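Local coordinates for protein homoserine O-acetyltransferase (Bacillus anthracis str. 'Ames Ancestor', PDB 3I1I) that probably catalyses the transfer of an acetyl group from acetyl-CoA to the hydroxyl of L-homoserine, using an alpha/beta hydrolase fold, at residues A[108-113]-A[274-279]; A[198-201]-A[205-208]; A[221-226]-A[278-283]. All coordinates share one frame; numbering follows the deposited sequence.

Contact 1 (A[108-113]-A[274-279]); sequences GPKSIN and LVDANS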
ATOM      1  N   GLY A 108     -23.746  -8.662   4.088  1.00 26.14           N
ATOM      2  CA  GLY A 108     -22.699  -7.659   3.966  1.00 25.85           C
ATOM      3  C   GLY A 108     -23.175  -6.384   3.275  1.00 26.24           C
ATOM      4  O   GLY A 108     -24.390  -6.166   3.106  1.00 25.17           O
ATOM      5  N   PRO A 109     -22.224  -5.522   2.878  1.00 26.33           N
ATOM      6  CA  PRO A 109     -22.560  -4.240   2.314  1.00 26.73           C
ATOM      7  C   PRO A 109     -23.328  -4.306   1.004  1.00 27.01           C
ATOM      8  O   PRO A 109     -24.000  -3.333   0.659  1.00 26.40           O
ATOM      9  CB  PRO A 109     -21.196  -3.558   2.097  1.00 27.40           C
ATOM     10  CG  PRO A 109     -20.202  -4.376   2.795  1.00 27.17           C
ATOM     11  CD  PRO A 109     -20.770  -5.720   2.998  1.00 26.65           C
ATOM     12  N   LYS A 110     -23.227  -5.411   0.272  1.00 27.74           N
ATOM     13  CA  LYS A 110     -24.066  -5.583  -0.904  1.00 29.04           C
ATOM     14  C   LYS A 110     -25.485  -6.006  -0.594  1.00 29.31           C
ATOM     15  O   LYS A 110     -26.346  -5.944  -1.488  1.00 30.86           O
ATOM     16  CB  LYS A 110     -23.476  -6.597  -1.882  1.00 29.45           C
ATOM     17  CG  LYS A 110     -22.426  -6.047  -2.843  1.00 32.82           C
ATOM     18  CD  LYS A 110     -22.966  -4.890  -3.741  1.00 37.24           C
ATOM     19  CE  LYS A 110     -21.841  -3.900  -4.178  1.00 39.56           C
ATOM     20  NZ  LYS A 110     -22.273  -2.449  -4.403  1.00 40.33           N
ATOM     21  N   SER A 111     -25.750  -6.464   0.625  1.00 29.25           N
ATOM     22  CA  SER A 111     -27.073  -6.967   0.964  1.00 29.69           C
ATOM     23  C   SER A 111     -28.073  -5.811   1.026  1.00 31.08           C
ATOM     24  O   SER A 111     -27.697  -4.660   1.307  1.00 30.55           O
ATOM     25  CB  SER A 111     -27.036  -7.748   2.292  1.00 29.84           C
ATOM     26  OG  SER A 111     -26.132  -8.850   2.211  1.00 28.51           O
ATOM     27  N   ILE A 112     -29.345  -6.112   0.742  1.00 32.25           N
ATOM     28  CA  ILE A 112     -30.400  -5.106   0.812  1.00 32.91           C
ATOM     29  C   ILE A 112     -30.803  -4.905   2.267  1.00 34.25           C
ATOM     30  O   ILE A 112     -31.093  -5.852   2.968  1.00 33.80           O
ATOM     31  CB  ILE A 112     -31.672  -5.530   0.028  1.00 33.07           C
ATOM     32  CG1 ILE A 112     -31.335  -5.885  -1.432  1.00 33.23           C
ATOM     33  CG2 ILE A 112     -32.751  -4.448   0.129  1.00 30.93           C
ATOM     34  CD1 ILE A 112     -30.716  -4.758  -2.258  1.00 32.54           C
ATOM     35  N   ASN A 113     -30.836  -3.666   2.723  1.00 36.28           N
ATOM     36  CA  ASN A 113     -31.403  -3.371   4.032  1.00 37.80           C
ATOM     37  C   ASN A 113     -32.940  -3.454   3.927  1.00 39.50           C
ATOM     38  O   ASN A 113     -33.531  -2.761   3.115  1.00 39.89           O
ATOM     39  CB  ASN A 113     -30.966  -1.989   4.449  1.00 37.70           C
ATOM     40  CG  ASN A 113     -31.483  -1.600   5.787  1.00 37.72           C
ATOM     41  OD1 ASN A 113     -32.321  -2.281   6.387  1.00 38.11           O
ATOM     42  ND2 ASN A 113     -30.999  -0.474   6.270  1.00 36.88           N
ATOM     43  N   LEU A 274     -14.138 -11.352  -9.199  1.00 33.26           N
ATOM     44  CA  LEU A 274     -15.420 -11.624  -8.568  1.00 33.03           C
ATOM     45  C   LEU A 274     -15.638 -10.924  -7.244  1.00 31.30           C
ATOM     46  O   LEU A 274     -16.578 -11.262  -6.529  1.00 32.49           O
ATOM     47  CB  LEU A 274     -15.577 -13.134  -8.304  1.00 33.86           C
ATOM     48  CG  LEU A 274     -15.656 -14.102  -9.508  1.00 36.58           C
ATOM     49  CD1 LEU A 274     -16.346 -15.471  -9.074  1.00 37.17           C
ATOM     50  CD2 LEU A 274     -16.353 -13.453 -10.754  1.00 35.83           C
ATOM     51  N   VAL A 275     -14.810  -9.949  -6.914  1.00 29.39           N
ATOM     52  CA  VAL A 275     -14.682  -9.487  -5.536  1.00 27.45           C
ATOM     53  C   VAL A 275     -15.359  -8.152  -5.350  1.00 26.86           C
ATOM     54  O   VAL A 275     -15.364  -7.343  -6.256  1.00 26.22           O
ATOM     55  CB  VAL A 275     -13.185  -9.411  -5.157  1.00 27.49           C
ATOM     56  CG1 VAL A 275     -12.946  -8.606  -3.899  1.00 26.31           C
ATOM     57  CG2 VAL A 275     -12.639 -10.824  -5.025  1.00 24.62           C
ATOM     58  N   ASP A 276     -15.945  -7.932  -4.166  1.00 26.22           N
ATOM     59  CA  ASP A 276     -16.575  -6.646  -3.837  1.00 25.36           C
ATOM     60  C   ASP A 276     -15.719  -5.788  -2.895  1.00 24.61           C
ATOM     61  O   ASP A 276     -15.313  -6.224  -1.828  1.00 25.64           O
ATOM     62  CB  ASP A 276     -17.930  -6.871  -3.189  1.00 25.16           C
ATOM     63  CG  ASP A 276     -18.610  -5.563  -2.800  1.00 25.77           C
ATOM     64  OD1 ASP A 276     -18.846  -4.718  -3.712  1.00 25.08           O
ATOM     65  OD2 ASP A 276     -18.876  -5.391  -1.591  1.00 22.66           O
ATOM     66  N   ALA A 277     -15.518  -4.536  -3.269  1.00 23.87           N
ATOM     67  CA  ALA A 277     -14.582  -3.641  -2.573  1.00 22.80           C
ATOM     68  C   ALA A 277     -15.014  -3.359  -1.137  1.00 22.08           C
ATOM     69  O   ALA A 277     -14.205  -3.516  -0.220  1.00 22.01           O
ATOM     70  CB  ALA A 277     -14.387  -2.312  -3.359  1.00 21.57           C
ATOM     71  N   ASN A 278     -16.258  -2.925  -0.943  1.00 21.48           N
ATOM     72  CA  ASN A 278     -16.765  -2.651   0.407  1.00 21.49           C
ATOM     73  C   ASN A 278     -16.632  -3.894   1.307  1.00 21.81           C
ATOM     74  O   ASN A 278     -16.246  -3.782   2.486  1.00 21.69           O
ATOM     75  CB  ASN A 278     -18.224  -2.184   0.372  1.00 21.24           C
ATOM     76  CG  ASN A 278     -18.390  -0.781  -0.233  1.00 20.82           C
ATOM     77  OD1 ASN A 278     -17.441  -0.003  -0.328  1.00 22.94           O
ATOM     78  ND2 ASN A 278     -19.601  -0.450  -0.604  1.00 18.97           N
ATOM     79  N   SER A 279     -16.923  -5.063   0.728  1.00 21.36           N
ATOM     80  CA  SER A 279     -16.822  -6.301   1.432  1.00 22.45           C
ATOM     81  C   SER A 279     -15.365  -6.526   1.879  1.00 23.27           C
ATOM     82  O   SER A 279     -15.082  -6.939   3.025  1.00 22.20           O
ATOM     83  CB  SER A 279     -17.295  -7.461   0.554  1.00 22.46           C
ATOM     84  OG  SER A 279     -18.706  -7.449   0.429  1.00 22.79           O
TER

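Contact 2 (A[198-201]-A[205-208]); sequences EAIR and SWKG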
ATOM      1  N   GLU A 198      -7.483   2.017   3.206  1.00 23.98           N
ATOM      2  CA  GLU A 198      -7.207   3.343   2.689  1.00 25.50           C
ATOM      3  C   GLU A 198      -6.970   3.409   1.172  1.00 24.82           C
ATOM      4  O   GLU A 198      -7.387   4.363   0.543  1.00 25.45           O
ATOM      5  CB  GLU A 198      -6.071   3.990   3.475  1.00 25.92           C
ATOM      6  CG  GLU A 198      -6.656   4.484   4.810  1.00 30.77           C
ATOM      7  CD  GLU A 198      -5.651   5.097   5.738  1.00 35.28           C
ATOM      8  OE1 GLU A 198      -4.654   5.674   5.220  1.00 37.01           O
ATOM      9  OE2 GLU A 198      -5.895   5.035   6.984  1.00 39.08           O
ATOM     10  N   ALA A 199      -6.353   2.389   0.592  1.00 24.46           N
ATOM     11  CA  ALA A 199      -6.174   2.340  -0.863  1.00 24.48           C
ATOM     12  C   ALA A 199      -7.549   2.327  -1.597  1.00 24.28           C
ATOM     13  O   ALA A 199      -7.760   3.064  -2.558  1.00 23.81           O
ATOM     14  CB  ALA A 199      -5.301   1.132  -1.267  1.00 22.80           C
ATOM     15  N   ILE A 200      -8.494   1.543  -1.107  1.00 24.67           N
ATOM     16  CA  ILE A 200      -9.838   1.543  -1.692  1.00 25.45           C
ATOM     17  C   ILE A 200     -10.554   2.937  -1.536  1.00 26.10           C
ATOM     18  O   ILE A 200     -11.145   3.463  -2.497  1.00 25.64           O
ATOM     19  CB  ILE A 200     -10.702   0.402  -1.106  1.00 24.70           C
ATOM     20  CG1 ILE A 200     -10.008  -0.959  -1.296  1.00 25.61           C
ATOM     21  CG2 ILE A 200     -12.064   0.399  -1.765  1.00 24.50           C
ATOM     22  CD1 ILE A 200     -10.546  -2.120  -0.418  1.00 22.76           C
ATOM     23  N   ARG A 201     -10.481   3.533  -0.352  1.00 26.98           N
ATOM     24  CA  ARG A 201     -11.108   4.855  -0.116  1.00 28.53           C
ATOM     25  C   ARG A 201     -10.491   5.947  -0.992  1.00 28.03           C
ATOM     26  O   ARG A 201     -11.171   6.929  -1.351  1.00 27.65           O
ATOM     27  CB  ARG A 201     -10.980   5.314   1.338  1.00 28.91           C
ATOM     28  CG  ARG A 201     -11.779   4.470   2.359  1.00 34.10           C
ATOM     29  CD  ARG A 201     -11.895   5.161   3.777  1.00 38.31           C
ATOM     30  NE  ARG A 201     -12.919   4.438   4.516  1.00 43.93           N
ATOM     31  CZ  ARG A 201     -14.081   4.934   4.965  1.00 48.27           C
ATOM     32  NH1 ARG A 201     -14.958   4.109   5.570  1.00 47.43           N
ATOM     33  NH2 ARG A 201     -14.367   6.239   4.862  1.00 49.28           N
ATOM     34  N   SER A 205     -13.293   6.329  -7.775  1.00 26.47           N
ATOM     35  CA  SER A 205     -14.342   5.407  -8.183  1.00 26.48           C
ATOM     36  C   SER A 205     -15.105   4.803  -7.013  1.00 26.14           C
ATOM     37  O   SER A 205     -16.176   4.271  -7.208  1.00 25.26           O
ATOM     38  CB  SER A 205     -13.721   4.257  -8.947  1.00 26.42           C
ATOM     39  OG  SER A 205     -13.357   4.701 -10.214  1.00 29.04           O
ATOM     40  N   TRP A 206     -14.531   4.849  -5.813  1.00 26.23           N
ATOM     41  CA  TRP A 206     -15.161   4.245  -4.648  1.00 26.46           C
ATOM     42  C   TRP A 206     -16.474   4.946  -4.353  1.00 27.44           C
ATOM     43  O   TRP A 206     -17.399   4.317  -3.827  1.00 27.03           O
ATOM     44  CB  TRP A 206     -14.250   4.311  -3.431  1.00 25.62           C
ATOM     45  CG  TRP A 206     -14.833   3.688  -2.221  1.00 24.31           C
ATOM     46  CD1 TRP A 206     -15.232   2.392  -2.089  1.00 23.30           C
ATOM     47  CD2 TRP A 206     -15.047   4.306  -0.946  1.00 23.19           C
ATOM     48  NE1 TRP A 206     -15.741   2.181  -0.843  1.00 25.17           N
ATOM     49  CE2 TRP A 206     -15.619   3.331  -0.107  1.00 23.79           C
ATOM     50  CE3 TRP A 206     -14.839   5.591  -0.446  1.00 24.71           C
ATOM     51  CZ2 TRP A 206     -15.974   3.590   1.212  1.00 23.07           C
ATOM     52  CZ3 TRP A 206     -15.198   5.862   0.870  1.00 25.38           C
ATOM     53  CH2 TRP A 206     -15.758   4.860   1.682  1.00 26.53           C
ATOM     54  N   LYS A 207     -16.530   6.239  -4.695  1.00 28.47           N
ATOM     55  CA  LYS A 207     -17.724   7.067  -4.543  1.00 29.62           C
ATOM     56  C   LYS A 207     -18.400   6.894  -3.203  1.00 29.56           C
ATOM     57  O   LYS A 207     -19.604   6.650  -3.131  1.00 29.06           O
ATOM     58  CB  LYS A 207     -18.727   6.733  -5.628  1.00 30.62           C
ATOM     59  CG  LYS A 207     -18.357   7.236  -7.005  1.00 33.47           C
ATOM     60  CD  LYS A 207     -19.124   6.452  -8.051  1.00 37.55           C
ATOM     61  CE  LYS A 207     -18.853   6.937  -9.482  1.00 40.23           C
ATOM     62  NZ  LYS A 207     -18.943   5.784 -10.449  1.00 42.60           N
ATOM     63  N   GLY A 208     -17.619   6.993  -2.144  1.00 29.92           N
ATOM     64  CA  GLY A 208     -18.162   6.956  -0.806  1.00 30.75           C
ATOM     65  C   GLY A 208     -18.759   5.612  -0.447  1.00 31.61           C
ATOM     66  O   GLY A 208     -19.472   5.490   0.537  1.00 31.92           O
TER

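Contact 3 (A[221-226]-A[278-283]); sequences QLANRM and NSWMYT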
ATOM      1  N   GLN A 221      -7.237  -3.508  -6.593  1.00 24.88           N
ATOM      2  CA  GLN A 221      -6.050  -4.215  -7.019  1.00 25.62           C
ATOM      3  C   GLN A 221      -4.857  -3.898  -6.114  1.00 24.95           C
ATOM      4  O   GLN A 221      -4.056  -4.757  -5.795  1.00 24.48           O
ATOM      5  CB  GLN A 221      -5.678  -3.906  -8.482  1.00 26.28           C
ATOM      6  CG  GLN A 221      -4.286  -4.508  -8.891  1.00 28.52           C
ATOM      7  CD  GLN A 221      -4.084  -4.639 -10.385  1.00 32.95           C
ATOM      8  OE1 GLN A 221      -4.624  -3.855 -11.164  1.00 35.29           O
ATOM      9  NE2 GLN A 221      -3.279  -5.632 -10.799  1.00 33.61           N
ATOM     10  N   LEU A 222      -4.736  -2.647  -5.730  1.00 25.12           N
ATOM     11  CA  LEU A 222      -3.680  -2.231  -4.808  1.00 25.71           C
ATOM     12  C   LEU A 222      -3.849  -2.932  -3.450  1.00 25.03           C
ATOM     13  O   LEU A 222      -2.905  -3.509  -2.913  1.00 25.11           O
ATOM     14  CB  LEU A 222      -3.706  -0.702  -4.701  1.00 25.92           C
ATOM     15  CG  LEU A 222      -2.579   0.032  -4.011  1.00 29.13           C
ATOM     16  CD1 LEU A 222      -1.196  -0.555  -4.330  1.00 31.36           C
ATOM     17  CD2 LEU A 222      -2.683   1.516  -4.436  1.00 31.32           C
ATOM     18  N   ALA A 223      -5.072  -2.939  -2.929  1.00 24.73           N
ATOM     19  CA  ALA A 223      -5.380  -3.683  -1.701  1.00 24.53           C
ATOM     20  C   ALA A 223      -4.982  -5.149  -1.833  1.00 24.21           C
ATOM     21  O   ALA A 223      -4.372  -5.706  -0.948  1.00 24.95           O
ATOM     22  CB  ALA A 223      -6.888  -3.532  -1.299  1.00 23.57           C
ATOM     23  N   ASN A 224      -5.303  -5.757  -2.963  1.00 24.81           N
ATOM     24  CA  ASN A 224      -5.037  -7.172  -3.200  1.00 24.65           C
ATOM     25  C   ASN A 224      -3.546  -7.443  -3.373  1.00 24.74           C
ATOM     26  O   ASN A 224      -3.027  -8.445  -2.892  1.00 25.19           O
ATOM     27  CB  ASN A 224      -5.773  -7.620  -4.455  1.00 24.93           C
ATOM     28  CG  ASN A 224      -5.684  -9.133  -4.680  1.00 26.73           C
ATOM     29  OD1 ASN A 224      -6.130  -9.917  -3.854  1.00 31.60           O
ATOM     30  ND2 ASN A 224      -5.124  -9.532  -5.800  1.00 28.45           N
ATOM     31  N   ARG A 225      -2.852  -6.548  -4.058  1.00 24.07           N
ATOM     32  CA  ARG A 225      -1.428  -6.726  -4.251  1.00 24.64           C
ATOM     33  C   ARG A 225      -0.652  -6.669  -2.915  1.00 24.03           C
ATOM     34  O   ARG A 225       0.244  -7.466  -2.697  1.00 23.27           O
ATOM     35  CB  ARG A 225      -0.875  -5.737  -5.280  1.00 24.68           C
ATOM     36  CG  ARG A 225       0.528  -6.050  -5.687  1.00 26.56           C
ATOM     37  CD  ARG A 225       0.914  -5.480  -7.029  1.00 26.55           C
ATOM     38  NE  ARG A 225       0.832  -4.058  -6.958  1.00 29.65           N
ATOM     39  CZ  ARG A 225       0.137  -3.279  -7.778  1.00 33.45           C
ATOM     40  NH1 ARG A 225       0.116  -1.985  -7.542  1.00 36.16           N
ATOM     41  NH2 ARG A 225      -0.530  -3.755  -8.816  1.00 35.47           N
HETATM   42  N   MSE A 226      -1.036  -5.786  -2.010  1.00 25.14           N
HETATM   43  CA  MSE A 226      -0.411  -5.726  -0.667  1.00 25.81           C
HETATM   44  C   MSE A 226      -0.553  -7.028   0.082  1.00 25.48           C
HETATM   45  O   MSE A 226       0.378  -7.465   0.709  1.00 25.48           O
HETATM   46  CB  MSE A 226      -1.034  -4.635   0.205  1.00 26.16           C
HETATM   47  CG  MSE A 226      -0.778  -3.217  -0.292  1.00 28.95           C
HETATM   48 SE   MSE A 226      -2.053  -2.042   0.566  0.65 34.11          SE
HETATM   49  CE  MSE A 226      -1.655  -0.430  -0.394  1.00 30.92           C
ATOM     50  N   ASN A 278     -16.258  -2.925  -0.943  1.00 21.48           N
ATOM     51  CA  ASN A 278     -16.765  -2.651   0.407  1.00 21.49           C
ATOM     52  C   ASN A 278     -16.632  -3.894   1.307  1.00 21.81           C
ATOM     53  O   ASN A 278     -16.246  -3.782   2.486  1.00 21.69           O
ATOM     54  CB  ASN A 278     -18.224  -2.184   0.372  1.00 21.24           C
ATOM     55  CG  ASN A 278     -18.390  -0.781  -0.233  1.00 20.82           C
ATOM     56  OD1 ASN A 278     -17.441  -0.003  -0.328  1.00 22.94           O
ATOM     57  ND2 ASN A 278     -19.601  -0.450  -0.604  1.00 18.97           N
ATOM     58  N   SER A 279     -16.923  -5.063   0.728  1.00 21.36           N
ATOM     59  CA  SER A 279     -16.822  -6.301   1.432  1.00 22.45           C
ATOM     60  C   SER A 279     -15.365  -6.526   1.879  1.00 23.27           C
ATOM     61  O   SER A 279     -15.082  -6.939   3.025  1.00 22.20           O
ATOM     62  CB  SER A 279     -17.295  -7.461   0.554  1.00 22.46           C
ATOM     63  OG  SER A 279     -18.706  -7.449   0.429  1.00 22.79           O
ATOM     64  N   TRP A 280     -14.456  -6.255   0.956  1.00 24.03           N
ATOM     65  CA  TRP A 280     -13.041  -6.373   1.235  1.00 24.82           C
ATOM     66  C   TRP A 280     -12.668  -5.471   2.405  1.00 24.14           C
ATOM     67  O   TRP A 280     -11.982  -5.911   3.292  1.00 23.23           O
ATOM     68  CB  TRP A 280     -12.215  -6.003  -0.008  1.00 25.61           C
ATOM     69  CG  TRP A 280     -10.771  -6.307   0.172  1.00 26.51           C
ATOM     70  CD1 TRP A 280      -9.851  -5.607   0.925  1.00 27.00           C
ATOM     71  CD2 TRP A 280     -10.089  -7.415  -0.374  1.00 27.81           C
ATOM     72  NE1 TRP A 280      -8.630  -6.227   0.864  1.00 28.57           N
ATOM     73  CE2 TRP A 280      -8.746  -7.341   0.069  1.00 28.23           C
ATOM     74  CE3 TRP A 280     -10.474  -8.463  -1.215  1.00 31.09           C
ATOM     75  CZ2 TRP A 280      -7.790  -8.281  -0.290  1.00 30.55           C
ATOM     76  CZ3 TRP A 280      -9.525  -9.420  -1.565  1.00 33.66           C
ATOM     77  CH2 TRP A 280      -8.189  -9.309  -1.117  1.00 34.12           C
HETATM   78  N   MSE A 281     -13.141  -4.230   2.411  1.00 24.69           N
HETATM   79  CA  MSE A 281     -12.835  -3.320   3.512  1.00 25.85           C
HETATM   80  C   MSE A 281     -13.315  -3.886   4.864  1.00 25.09           C
HETATM   81  O   MSE A 281     -12.549  -3.853   5.836  1.00 25.52           O
HETATM   82  CB  MSE A 281     -13.488  -1.933   3.359  1.00 26.21           C
HETATM   83  CG  MSE A 281     -13.070  -1.081   2.188  1.00 31.12           C
HETATM   84 SE   MSE A 281     -13.993   0.693   2.346  0.65 38.22          SE
HETATM   85  CE  MSE A 281     -14.356   0.722   4.181  1.00 25.58           C
ATOM     86  N   TYR A 282     -14.578  -4.325   4.937  1.00 23.66           N
ATOM     87  CA  TYR A 282     -15.153  -4.804   6.216  1.00 23.08           C
ATOM     88  C   TYR A 282     -14.393  -6.007   6.751  1.00 22.35           C
ATOM     89  O   TYR A 282     -14.120  -6.088   7.963  1.00 22.18           O
ATOM     90  CB  TYR A 282     -16.627  -5.151   6.088  1.00 22.30           C
ATOM     91  CG  TYR A 282     -17.522  -3.968   6.288  1.00 23.01           C
ATOM     92  CD1 TYR A 282     -17.802  -3.113   5.250  1.00 24.14           C
ATOM     93  CD2 TYR A 282     -18.088  -3.684   7.531  1.00 23.18           C
ATOM     94  CE1 TYR A 282     -18.611  -2.010   5.429  1.00 24.15           C
ATOM     95  CE2 TYR A 282     -18.914  -2.579   7.703  1.00 22.43           C
ATOM     96  CZ  TYR A 282     -19.159  -1.753   6.643  1.00 22.72           C
ATOM     97  OH  TYR A 282     -19.954  -0.647   6.748  1.00 25.00           O
ATOM     98  N   THR A 283     -13.998  -6.892   5.835  1.00 21.38           N
ATOM     99  CA  THR A 283     -13.245  -8.098   6.198  1.00 20.88           C
ATOM    100  C   THR A 283     -11.836  -7.684   6.636  1.00 21.44           C
ATOM    101  O   THR A 283     -11.359  -8.175   7.652  1.00 22.33           O
ATOM    102  CB  THR A 283     -13.199  -9.091   5.025  1.00 20.24           C
ATOM    103  OG1 THR A 283     -14.531  -9.382   4.640  1.00 20.28           O
ATOM    104  CG2 THR A 283     -12.495 -10.412   5.407  1.00 19.96           C
TER

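Contact 1 (A[108-113]-A[274-279])
Pro109 lies against the first turn of helix 277-289, and this apolar contact is one half of the join between loop 108-113 and segment 274-279. Its CB comes within 3.7 Å of Asn278 CB, the two side chains sliding past each other in opposite directions, while on the same ring Pro109 CD approaches Ser279 OG at 3.7 Å.

The polar half is Lys110 beside Asp276. The lysine chain, bent at chi2 (-59°), crosses the carboxylate obliquely, CG and CE the atoms nearest to it: CE is 3.1 Å from Asp276 OD1, whereas Lys110 NZ stays 4.2 Å from that same oxygen, too far for a salt bridge. The ammonium group instead pairs with Glu119 and the carbonyl of Gly212, so any attraction to Asp276 is probably a modest, longer-range one.

Asp276 itself is the N-cap of the helix. Its OD2 takes two bonds, from Ser279 N at 3.0 Å, arriving from above the carboxylate plane, and from Ser279 OG at 2.9 Å on the anti lone pair. OD1 accepts from Tyr211 and Gln215, so this buried carboxylate is gripped at both oxygens, and the amide of Asn278 is likewise engaged, by Trp206 and Gly209.

On the loop side, a type I turn from Gly108 to Ser111 presents Pro109 and Lys110. The contact thus joins the long connection between strand 87-91 and helix 129-142 to the start of helix 277-289, where Tyr282, one turn on, also packs on Pro109. That helix lies between strands 174-178 and 309-313, consistent with the helical lid of related acyltransferases.

Contact 2 (A[198-201]-A[205-208])
With CG of Trp206 anti to its backbone nitrogen (chi1 -179°), the indole is carried back over the end of helix 186-202, whose Ile200 and Arg201 it meets. Arg201 complements this: its CG stands beside the backbone N and the chain then runs extended to NE, so that the arginine and the indole lie side by side and point the same way.

The aliphatic part of the arginine makes a CH-pi contact, CG sitting over the face of the six-membered ring at 4.1 Å from its centroid and 17° off the normal. Farther out, the CH2 corner of the indole sits over the centre of one guanidinium face, 3.7 Å from Arg201 CZ. The two planes are inclined by 52°, which makes this a tilted contact of a ring corner with a flat cation and not a parallel stack. The same indole face also receives Arg201 CA near its rim, while the opposite face is met by the backbone of Gly208, C lying 3.6 Å above the plane; the ring is sandwiched between the helix and its own loop.

Ile200 works at the five-membered end. Its CG2 touches Trp206 CD1 at 3.8 Å, the two side chains crossing at about a right angle, and Ile200 O comes 3.4 Å from Trp206 CB. The indole nitrogen, NE1, is bonded to Asn278 OD1, which satisfies the ring N-H.

In what is probably the helical lid of the fold, the short 3-10 segment after helix 186-202 brings Trp206 back against its last turn, on the way to helix 217-228. Ile200 continues onto Leu220 and Ala223 of that helix, Met281 of helix 277-289 packs on all three touching residues, and Val254 of the second subunit packs on Arg201.

Contact 3 (A[221-226]-A[278-283])
Trp280 reaches from helix 277-289 to helix 217-228 and is met there by Ala223 and Asn224, two consecutive residues. The methyl of Ala223 approaches the pyrrole side of the indole, CB lying 3.9 Å from Trp280 NE1 and 4.2 Å from Trp280 CD1. Asn224 comes to the other end, its OD1 standing 3.5 Å from Trp280 CH2. The amide and ring planes are 80° apart, and the two side chains cross at about a right angle, so the amide oxygen meets the benzene end without any stacking of flat groups.

The indole reaches across because CG of Trp280 is anti to the backbone N (chi1 -171°), throwing the ring out toward the neighbouring helix. The nearest CA atoms, those of Ala223 and Trp280, are 8.6 Å apart; the methyl of Ala223 is short, and the indole spans most of the distance.

A second shell surrounds both partners. Asn224 donates through ND2 to Ser271 OG, consistent with the oxygen being the end turned to the indole. Around the indole stand Ile200 of helix 186-202, Leu220 and Met227, and the ring of Phe51 meets it at about 60°. Helix 217-228 also lines the subunit interface, where Arg225 pairs with Glu198 of the second subunit and Met226 packs on Met226 of that subunit. Both helices of the contact probably belong to the lid inserted in the alpha/beta hydrolase fold.

Chemically, the join is van der Waals packing. Asn224 OD1 meets Trp280 CH2 obliquely, a contact and not a hydrogen bond, and the amide N-H of Asn224 is used on Ser271, which suggests that burial and fit matter more here than polar bonding.

From the N terminus, the chain first passes through loop 108-113, whose partner 274-279 comes 161 residues later. Within that span contact 2 closes a very short loop, the 3-10 segment after helix 186-202 returning to its last turn, and contact 3 opens at 221-226 soon afterwards, in series with it. Contacts 1 and 3 then end on overlapping parts of helix 277-289, sharing Asn278 and Ser279, so contact 3 begins inside the span of contact 1 and finishes just beyond it. That helix thus gathers the loop after strand 87-91 with helices 186-202 and 217-228 of the probable lid, while contacts 2 and 3 also reach the second subunit.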